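Local coordinates for protein transcription termination factor FttA (Pyrococcus horikoshii, PDB 3AF5) that probably terminates transcription as a zinc-dependent ribonuclease of the metallo-beta-lactamase superfamily, cutting nascent RNA at the exit channel of RNA polymerase, at residues Glu387-Glu392 / Pro609-Ile614. Residues are numbered along the deposited sequence; the frame is centred on the assembly and turned at random.
With ZN (zinc ion), chain M.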
loop_
_atom_site.group_PDB
_atom_site.type_symbol
_atom_site.label_atom_id
_atom_site.label_comp_id
_atom_site.label_asym_id
_atom_site.label_seq_id
_atom_site.Cartn_x
_atom_site.Cartn_y
_atom_site.Cartn_z
ATOM N N GLU A 387 -14.009 8.080 -18.196
ATOM C CA GLU A 387 -13.604 8.933 -19.306
ATOM C C GLU A 387 -12.077 8.959 -19.476
ATOM O O GLU A 387 -11.574 8.709 -20.571
ATOM C CB GLU A 387 -14.138 10.365 -19.119
ATOM C CG GLU A 387 -13.539 11.379 -20.093
ATOM C CD GLU A 387 -14.137 12.791 -19.959
ATOM O OE1 GLU A 387 -15.106 13.113 -20.688
ATOM O OE2 GLU A 387 -13.642 13.581 -19.121
ATOM N N THR A 388 -11.348 9.223 -18.393
ATOM C CA THR A 388 -9.887 9.327 -18.459
ATOM C C THR A 388 -9.078 8.273 -17.703
ATOM O O THR A 388 -9.260 8.071 -16.502
ATOM C CB THR A 388 -9.428 10.710 -17.947
ATOM O OG1 THR A 388 -10.066 11.742 -18.718
ATOM C CG2 THR A 388 -7.905 10.846 -18.047
ATOM N N LEU A 389 -8.158 7.624 -18.406
ATOM C CA LEU A 389 -7.309 6.613 -17.791
ATOM C C LEU A 389 -5.855 7.070 -17.689
ATOM O O LEU A 389 -5.216 7.347 -18.705
ATOM C CB LEU A 389 -7.348 5.317 -18.596
ATOM C CG LEU A 389 -6.471 4.192 -18.035
ATOM C CD1 LEU A 389 -7.047 3.714 -16.698
ATOM C CD2 LEU A 389 -6.410 3.032 -19.036
ATOM N N VAL A 390 -5.345 7.166 -16.462
ATOM C CA VAL A 390 -3.949 7.542 -16.224
ATOM C C VAL A 390 -3.253 6.222 -15.909
ATOM O O VAL A 390 -3.601 5.566 -14.927
ATOM C CB VAL A 390 -3.794 8.486 -15.001
ATOM C CG1 VAL A 390 -2.323 8.839 -14.810
ATOM C CG2 VAL A 390 -4.618 9.763 -15.200
ATOM N N MET A 391 -2.286 5.823 -16.733
ATOM C CA MET A 391 -1.599 4.555 -16.515
ATOM C C MET A 391 -0.070 4.664 -16.531
ATOM O O MET A 391 0.484 5.604 -17.093
ATOM C CB MET A 391 -2.054 3.543 -17.572
ATOM C CG MET A 391 -1.484 3.796 -18.958
ATOM S SD MET A 391 -2.234 2.748 -20.233
ATOM C CE MET A 391 -1.527 1.146 -19.811
ATOM N N GLU A 392 0.596 3.690 -15.909
ATOM C CA GLU A 392 2.046 3.639 -15.830
ATOM C C GLU A 392 2.685 3.169 -17.144
ATOM O O GLU A 392 2.046 2.517 -17.968
ATOM C CB GLU A 392 2.473 2.700 -14.702
ATOM C CG GLU A 392 2.127 1.216 -14.931
ATOM C CD GLU A 392 3.203 0.279 -14.379
ATOM O OE1 GLU A 392 4.339 0.299 -14.898
ATOM O OE2 GLU A 392 2.924 -0.468 -13.416
ATOM N N PRO A 609 -15.423 0.566 -19.172
ATOM C CA PRO A 609 -15.664 1.160 -20.495
ATOM C C PRO A 609 -14.426 1.744 -21.176
ATOM O O PRO A 609 -13.525 2.248 -20.519
ATOM C CB PRO A 609 -16.728 2.227 -20.210
ATOM C CG PRO A 609 -16.530 2.549 -18.756
ATOM C CD PRO A 609 -16.267 1.211 -18.150
ATOM N N ARG A 610 -14.391 1.669 -22.500
ATOM C CA ARG A 610 -13.275 2.188 -23.272
ATOM C C ARG A 610 -13.097 3.664 -22.963
ATOM O O ARG A 610 -13.977 4.477 -23.228
ATOM C CB ARG A 610 -13.550 2.007 -24.758
ATOM C CG ARG A 610 -12.442 2.484 -25.682
ATOM C CD ARG A 610 -13.045 2.869 -27.026
ATOM N NE ARG A 610 -12.066 2.999 -28.105
ATOM C CZ ARG A 610 -11.367 1.983 -28.611
ATOM N NH1 ARG A 610 -11.525 0.752 -28.136
ATOM N NH2 ARG A 610 -10.524 2.196 -29.613
ATOM N N PRO A 611 -11.949 4.035 -22.387
ATOM C CA PRO A 611 -11.697 5.441 -22.057
ATOM C C PRO A 611 -11.608 6.349 -23.286
ATOM O O PRO A 611 -11.105 5.951 -24.331
ATOM C CB PRO A 611 -10.384 5.379 -21.280
ATOM C CG PRO A 611 -9.695 4.181 -21.876
ATOM C CD PRO A 611 -10.813 3.183 -21.994
ATOM N N GLU A 612 -12.105 7.573 -23.148
ATOM C CA GLU A 612 -12.071 8.544 -24.233
ATOM C C GLU A 612 -10.697 9.183 -24.316
ATOM O O GLU A 612 -10.338 9.797 -25.319
ATOM C CB GLU A 612 -13.129 9.634 -24.010
ATOM C CG GLU A 612 -14.558 9.172 -24.298
ATOM C CD GLU A 612 -15.624 10.181 -23.869
ATOM O OE1 GLU A 612 -16.808 9.984 -24.244
ATOM O OE2 GLU A 612 -15.284 11.159 -23.155
ATOM N N ARG A 613 -9.923 9.016 -23.253
ATOM C CA ARG A 613 -8.592 9.590 -23.184
ATOM C C ARG A 613 -7.668 8.767 -22.283
ATOM O O ARG A 613 -8.094 8.252 -21.254
ATOM C CB ARG A 613 -8.726 11.026 -22.672
ATOM C CG ARG A 613 -7.470 11.652 -22.162
ATOM C CD ARG A 613 -7.669 13.144 -21.957
ATOM N NE ARG A 613 -8.898 13.467 -21.233
ATOM C CZ ARG A 613 -9.946 14.077 -21.782
ATOM N NH1 ARG A 613 -9.909 14.425 -23.063
ATOM N NH2 ARG A 613 -11.025 14.346 -21.055
ATOM N N ILE A 614 -6.407 8.627 -22.681
ATOM C CA ILE A 614 -5.430 7.894 -21.874
ATOM C C ILE A 614 -4.161 8.730 -21.670
ATOM O O ILE A 614 -3.586 9.258 -22.630
ATOM C CB ILE A 614 -5.040 6.550 -22.531
ATOM C CG1 ILE A 614 -6.212 5.568 -22.447
ATOM C CG2 ILE A 614 -3.820 5.962 -21.836
ATOM C CD1 ILE A 614 -6.004 4.273 -23.255
HETATM ZN ZN ZN M . -16.119 13.139 -22.439
#
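Thr388 and Leu389 run parallel to Arg613 and Ile614, joining two strands far apart in sequence. Leu389 N donates to Arg613 O over 2.9 Å in a nearly straight bond (172°). Two residues earlier, Glu387 O receives two amides: Arg613 N at 3.2 Å and, more weakly, Glu612 N, so a single carbonyl holds the loop residue Glu612 and the first strand residue, Arg613. Pro611, in the loop just before this pairing, has no N-H to offer the neighbouring strand and instead turns its ring toward it.

Polar side chains gather where the strands begin: Thr388 and Arg613 share one face of the sheet, and the loop residues Glu387 and Glu612 lie beside them. With CG anti to the backbone N (chi1 169°) and the chain then extended, Glu387 brings its carboxylate to a zinc ion, bound by OE1 at 2.0 Å, while Glu612 OE2 binds the same ion at 2.3 Å. The cation probably offsets the repulsion between the two carboxylates. This zinc is distinct from the nuclease pair. The other oxygen, Glu387 OE2, forms a salt bridge of 3.3 Å with Arg613 NH2, the carboxylate turned 68° from the guanidinium plane. Arginine is long enough to lie alongside Glu387 and, bent at chi3, to give NE to Thr388 OG1 as well; two partners at its edge should limit its rotation.

The opposite face is apolar: Leu389 CB packs against Pro611 CB and Ile614 CG1, and Met391 SD lies 3.9 Å from Ile614 CG2. The branched Ile614 and the flexible thioether chain of Met391 suit this apolar site because helices 597-606 and 621-635 cover both, with Val604 and Ile631 touching each. In the mixed sheet of the metallo-beta-lactamase fold, strand 388-392 lies between 362-364 and 613-617, so the contact ties the N-terminal part of that domain to the C-terminal part across the inserted beta-CASP region.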